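Probable zinc protease PqqL (Escherichia coli, PDB 6OFT) probably acts as a periplasmic zinc metalloendopeptidase of the M16 family; this chain is the first half of the protein. Local coordinates at residues A[337-342]-A[456-461]; A[344-349]-A[423-428]. All blocks are in the same frame, centred on the assembly; numbering follows the deposited sequence.

How the contacts relate
Followed from the N terminus, the chain first completes the domain that carries the predicted zinc site, then enters a second one built on the five-stranded sheet, where both contacts lie. Helix 331-348 serves both. Its middle, 337-342, pairs with 456-461 near the end of the chain, closing the longer loop, contact 1. Its C-terminal end, 344-349, is met earlier, by 423-428, in and after the last turn of helix 414-425, so the loop of contact 2 falls wholly within that of contact 1. The two centres are about 11 Å apart. One helix is thus tied to helix 414-425 by a salt bridge and to helix 448-459 by an aromatic ring.

Contact 1 (A[337-342]-A[456-461])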
loop_
_atom_site.group_PDB
_atom_site.type_symbol
_atom_site.label_atom_id
_atom_site.label_comp_id
_atom_site.label_asym_id
_atom_site.label_seq_id
_atom_site.Cartn_x
_atom_site.Cartn_y
_atom_site.Cartn_z
ATOM N N ALA A 337 19.540 20.266 -9.877
ATOM C CA ALA A 337 18.108 20.424 -10.188
ATOM C C ALA A 337 17.214 20.244 -8.959
ATOM O O ALA A 337 16.313 21.059 -8.743
ATOM C CB ALA A 337 17.692 19.448 -11.279
ATOM N N LEU A 338 17.473 19.190 -8.154
ATOM C CA LEU A 338 16.705 18.896 -6.954
ATOM C C LEU A 338 16.856 19.988 -5.905
ATOM O O LEU A 338 15.846 20.482 -5.402
ATOM C CB LEU A 338 17.065 17.499 -6.375
ATOM C CG LEU A 338 16.247 16.987 -5.159
ATOM C CD1 LEU A 338 14.742 17.008 -5.422
ATOM C CD2 LEU A 338 16.699 15.585 -4.747
ATOM N N MET A 339 18.110 20.354 -5.573
ATOM C CA MET A 339 18.439 21.381 -4.585
ATOM C C MET A 339 17.853 22.742 -4.962
ATOM O O MET A 339 17.358 23.459 -4.089
ATOM C CB MET A 339 19.969 21.500 -4.463
ATOM C CG MET A 339 20.445 21.834 -3.066
ATOM S SD MET A 339 20.146 20.486 -1.891
ATOM C CE MET A 339 21.395 19.278 -2.451
ATOM N N ALA A 340 17.956 23.108 -6.255
ATOM C CA ALA A 340 17.463 24.369 -6.813
ATOM C C ALA A 340 15.952 24.461 -6.669
ATOM O O ALA A 340 15.469 25.505 -6.245
ATOM C CB ALA A 340 17.848 24.478 -8.279
ATOM N N GLU A 341 15.209 23.356 -6.958
ATOM C CA GLU A 341 13.747 23.348 -6.840
ATOM C C GLU A 341 13.278 23.402 -5.385
ATOM O O GLU A 341 12.305 24.086 -5.094
ATOM C CB GLU A 341 13.102 22.171 -7.587
ATOM C CG GLU A 341 11.658 22.482 -7.976
ATOM C CD GLU A 341 10.735 21.325 -8.315
ATOM O OE1 GLU A 341 11.166 20.412 -9.054
ATOM O OE2 GLU A 341 9.566 21.346 -7.861
ATOM N N LEU A 342 13.960 22.692 -4.485
ATOM C CA LEU A 342 13.605 22.676 -3.062
ATOM C C LEU A 342 13.851 24.048 -2.416
ATOM O O LEU A 342 13.018 24.509 -1.643
ATOM C CB LEU A 342 14.351 21.559 -2.294
ATOM C CG LEU A 342 14.023 20.097 -2.636
ATOM C CD1 LEU A 342 15.040 19.171 -1.998
ATOM C CD2 LEU A 342 12.609 19.697 -2.192
ATOM N N LYS A 456 23.635 24.590 1.084
ATOM C CA LYS A 456 23.995 25.892 1.665
ATOM C C LYS A 456 24.151 26.951 0.558
ATOM O O LYS A 456 23.709 28.089 0.726
ATOM C CB LYS A 456 25.291 25.763 2.493
ATOM C CG LYS A 456 25.665 27.033 3.259
ATOM C CD LYS A 456 27.128 27.031 3.671
ATOM C CE LYS A 456 27.438 28.217 4.551
ATOM N NZ LYS A 456 28.903 28.408 4.726
ATOM N N GLU A 457 24.798 26.573 -0.558
ATOM C CA GLU A 457 25.001 27.416 -1.742
ATOM C C GLU A 457 23.633 27.940 -2.226
ATOM O O GLU A 457 23.472 29.149 -2.373
ATOM C CB GLU A 457 25.677 26.586 -2.850
ATOM C CG GLU A 457 26.001 27.332 -4.131
ATOM C CD GLU A 457 26.623 26.453 -5.201
ATOM O OE1 GLU A 457 27.739 25.933 -4.970
ATOM O OE2 GLU A 457 25.995 26.284 -6.272
ATOM N N TYR A 458 22.657 27.028 -2.424
ATOM C CA TYR A 458 21.304 27.371 -2.869
ATOM C C TYR A 458 20.500 28.151 -1.821
ATOM O O TYR A 458 19.787 29.085 -2.193
ATOM C CB TYR A 458 20.542 26.137 -3.366
ATOM C CG TYR A 458 20.905 25.776 -4.790
ATOM C CD1 TYR A 458 20.407 26.509 -5.865
ATOM C CD2 TYR A 458 21.759 24.712 -5.066
ATOM C CE1 TYR A 458 20.746 26.190 -7.178
ATOM C CE2 TYR A 458 22.110 24.386 -6.377
ATOM C CZ TYR A 458 21.598 25.127 -7.431
ATOM O OH TYR A 458 21.929 24.814 -8.731
ATOM N N ALA A 459 20.664 27.819 -0.521
ATOM C CA ALA A 459 19.974 28.500 0.578
ATOM C C ALA A 459 20.363 29.977 0.702
ATOM O O ALA A 459 19.535 30.786 1.130
ATOM C CB ALA A 459 20.241 27.787 1.891
ATOM N N ASN A 460 21.630 30.312 0.362
ATOM C CA ASN A 460 22.194 31.668 0.425
ATOM C C ASN A 460 22.087 32.440 -0.900
ATOM O O ASN A 460 22.571 33.568 -0.984
ATOM C CB ASN A 460 23.647 31.646 0.949
ATOM C CG ASN A 460 23.836 31.009 2.313
ATOM O OD1 ASN A 460 24.882 30.425 2.596
ATOM N ND2 ASN A 460 22.849 31.108 3.195
ATOM N N LYS A 461 21.457 31.834 -1.922
ATOM C CA LYS A 461 21.214 32.469 -3.221
ATOM C C LYS A 461 19.879 33.208 -3.150
ATOM O O LYS A 461 18.954 32.743 -2.478
ATOM C CB LYS A 461 21.106 31.415 -4.339
ATOM C CG LYS A 461 22.404 31.098 -5.059
ATOM C CD LYS A 461 22.127 30.254 -6.293
ATOM C CE LYS A 461 23.367 29.583 -6.830
ATOM N NZ LYS A 461 23.134 28.992 -8.176
#
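Tyr458 lays one face of its ring against the backbone of helix 331-348, and two neighbouring side chains take up its rim. The CA of Ala340 stands 3.7 Å above the ring plane, displaced from the centre, while its methyl CB comes to 3.5 Å from Tyr458 CE1. Near the other edge, CB of Met339 lies 3.7 Å from Tyr458 CD2, and CG of the same methionine is equally near that carbon. The small alanine lets the ring come close to the helix: the CA atoms of Ala340 and Tyr458 are 6.3 Å apart. Met339 touches only with the base of its chain, since bends at chi2 (67°) and chi3 lead the thioether away, and the residue also packs on Trp432 and Ile451. No hydrogen bond joins the two segments themselves; the phenol oxygen instead bonds to Asn336 OD1, one residue before 337-342, which fixes the far end of the ring on the same helix. A tyrosine from the last helix, its face over the Ala340 backbone, thus packs helix 448-459 onto helix 331-348 in the helical layer beside the five-stranded sheet of the second alpha/beta domain.

Contact 2 (A[344-349]-A[423-428]); sequences TIDQHG and QLRKNQ
Arg425 and Asp346 form a bidentate salt bridge in which the guanidinium is used side-on, through NE and one terminal nitrogen. NE donates to Asp346 OD1 over 2.8 Å, meeting the syn lone pair of that oxygen. The second bond, from Arg425 NH2 to Asp346 OD2, is also 2.8 Å long and nearly straight at 170°. Both oxygens lie close to the guanidinium plane, and the two flat groups are only 23° apart, although OD2 is approached somewhat out of the carboxylate plane. Paired bonds of this kind hold both groups against rotation. The arginine reaches this pose through a chain folded at chi2 (-73°) and chi3, which also brings its CG to 3.4 Å from Asp346 OD1.

Further partners steady each end. Trp421 NE1 donates to Asp346 OD1, giving that oxygen two hydrogen bonds, and Arg425 NH1 bonds to Tyr261 OH on strand 256-264. With the guanidinium gone, as in an alanine here, the Asp346 carboxylate is likely to lose its opposite charge and keep, of the partners described, the tryptophan alone, while Tyr261 loses this link. Outward from the bridge, Arg425 packs on Leu259, and Leu342, one turn before Asp346, brings its CB near NH2. The arrangement is a partly exposed interhelical salt bridge, joining the last turns of helices 331-348 and 414-425 at the surface of the second of the two alpha/beta domains in this M16 fragment, away from the predicted zinc site.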
loop_
_atom_site.group_PDB
_atom_site.type_symbol
_atom_site.label_atom_id
_atom_site.label_comp_id
_atom_site.label_asym_id
_atom_site.label_seq_id
_atom_site.Cartn_x
_atom_site.Cartn_y
_atom_site.Cartn_z
ATOM N N THR A 344 13.950 27.001 -4.095
ATOM C CA THR A 344 13.022 27.955 -4.732
ATOM C C THR A 344 11.672 27.977 -3.961
ATOM O O THR A 344 11.139 29.056 -3.682
ATOM C CB THR A 344 12.883 27.657 -6.246
ATOM O OG1 THR A 344 14.175 27.751 -6.847
ATOM C CG2 THR A 344 11.947 28.631 -6.957
ATOM N N ILE A 345 11.153 26.782 -3.600
ATOM C CA ILE A 345 9.908 26.609 -2.828
ATOM C C ILE A 345 10.127 27.135 -1.398
ATOM O O ILE A 345 9.215 27.743 -0.825
ATOM C CB ILE A 345 9.403 25.143 -2.847
ATOM C CG1 ILE A 345 9.233 24.623 -4.293
ATOM C CG2 ILE A 345 8.086 25.005 -2.061
ATOM C CD1 ILE A 345 9.199 23.064 -4.436
ATOM N N ASP A 346 11.339 26.912 -0.821
ATOM C CA ASP A 346 11.667 27.425 0.521
ATOM C C ASP A 346 11.516 28.952 0.567
ATOM O O ASP A 346 10.977 29.496 1.530
ATOM C CB ASP A 346 13.116 27.084 0.918
ATOM C CG ASP A 346 13.410 25.662 1.340
ATOM O OD1 ASP A 346 12.454 24.916 1.641
ATOM O OD2 ASP A 346 14.603 25.297 1.383
ATOM N N GLN A 347 12.002 29.627 -0.482
ATOM C CA GLN A 347 12.024 31.077 -0.585
ATOM C C GLN A 347 10.707 31.725 -1.042
ATOM O O GLN A 347 10.382 32.796 -0.532
ATOM C CB GLN A 347 13.187 31.516 -1.485
ATOM C CG GLN A 347 14.572 31.369 -0.824
ATOM C CD GLN A 347 15.749 31.524 -1.775
ATOM O OE1 GLN A 347 15.693 32.232 -2.784
ATOM N NE2 GLN A 347 16.864 30.874 -1.458
ATOM N N HIS A 348 9.946 31.106 -1.982
ATOM C CA HIS A 348 8.734 31.743 -2.524
ATOM C C HIS A 348 7.447 30.904 -2.501
ATOM O O HIS A 348 6.391 31.434 -2.846
ATOM C CB HIS A 348 8.998 32.235 -3.959
ATOM C CG HIS A 348 10.205 33.110 -4.064
ATOM N ND1 HIS A 348 10.158 34.442 -3.711
ATOM C CD2 HIS A 348 11.474 32.792 -4.411
ATOM C CE1 HIS A 348 11.387 34.898 -3.876
ATOM N NE2 HIS A 348 12.215 33.936 -4.283
ATOM N N GLY A 349 7.537 29.635 -2.103
ATOM C CA GLY A 349 6.391 28.737 -2.044
ATOM C C GLY A 349 5.714 28.543 -3.384
ATOM O O GLY A 349 6.377 28.511 -4.426
ATOM N N GLN A 423 7.344 23.342 7.862
ATOM C CA GLN A 423 7.359 22.276 8.876
ATOM C C GLN A 423 8.068 21.014 8.368
ATOM O O GLN A 423 8.884 20.437 9.094
ATOM C CB GLN A 423 5.941 21.945 9.335
ATOM C CG GLN A 423 5.358 23.004 10.264
ATOM C CD GLN A 423 3.863 22.866 10.430
ATOM O OE1 GLN A 423 3.182 22.197 9.645
ATOM N NE2 GLN A 423 3.320 23.513 11.455
ATOM N N LEU A 424 7.769 20.634 7.135
ATOM C CA LEU A 424 8.372 19.450 6.481
ATOM C C LEU A 424 9.874 19.676 6.331
ATOM O O LEU A 424 10.601 18.792 6.632
ATOM C CB LEU A 424 7.747 19.218 5.109
ATOM C CG LEU A 424 8.378 18.112 4.273
ATOM C CD1 LEU A 424 8.155 16.757 4.900
ATOM C CD2 LEU A 424 7.854 18.119 2.860
ATOM N N ARG A 425 10.281 20.858 5.965
ATOM C CA ARG A 425 11.707 21.173 5.732
ATOM C C ARG A 425 12.497 21.247 7.053
ATOM O O ARG A 425 13.697 21.172 6.988
ATOM C CB ARG A 425 11.819 22.426 4.859
ATOM C CG ARG A 425 11.279 22.260 3.450
ATOM C CD ARG A 425 12.199 21.422 2.597
ATOM N NE ARG A 425 13.272 22.224 2.062
ATOM C CZ ARG A 425 14.416 21.752 1.612
ATOM N NH1 ARG A 425 14.655 20.459 1.611
ATOM N NH2 ARG A 425 15.318 22.578 1.159
ATOM N N LYS A 426 11.862 21.411 8.192
ATOM C CA LYS A 426 12.562 21.438 9.493
ATOM C C LYS A 426 12.555 20.019 10.088
ATOM O O LYS A 426 13.103 19.845 11.143
ATOM C CB LYS A 426 11.813 22.362 10.450
ATOM C CG LYS A 426 11.961 23.853 10.219
ATOM C CD LYS A 426 13.255 24.312 9.618
ATOM C CE LYS A 426 13.401 25.823 9.601
ATOM N NZ LYS A 426 14.612 26.282 10.319
ATOM N N ASN A 427 11.938 19.059 9.431
ATOM C CA ASN A 427 11.834 17.671 9.943
ATOM C C ASN A 427 13.223 17.012 9.952
ATOM O O ASN A 427 13.808 16.861 8.905
ATOM C CB ASN A 427 10.721 16.920 9.216
ATOM C CG ASN A 427 10.516 15.484 9.608
ATOM O OD1 ASN A 427 11.261 14.935 10.383
ATOM N ND2 ASN A 427 9.488 14.877 9.051
ATOM N N GLN A 428 13.683 16.648 11.122
ATOM C CA GLN A 428 15.003 16.025 11.359
ATOM C C GLN A 428 15.055 14.545 10.918
ATOM O O GLN A 428 16.143 13.980 10.810
ATOM C CB GLN A 428 15.362 16.110 12.847
ATOM C CG GLN A 428 15.288 17.498 13.465
ATOM C CD GLN A 428 15.472 17.397 14.955
ATOM O OE1 GLN A 428 16.593 17.408 15.462
ATOM N NE2 GLN A 428 14.375 17.279 15.689
#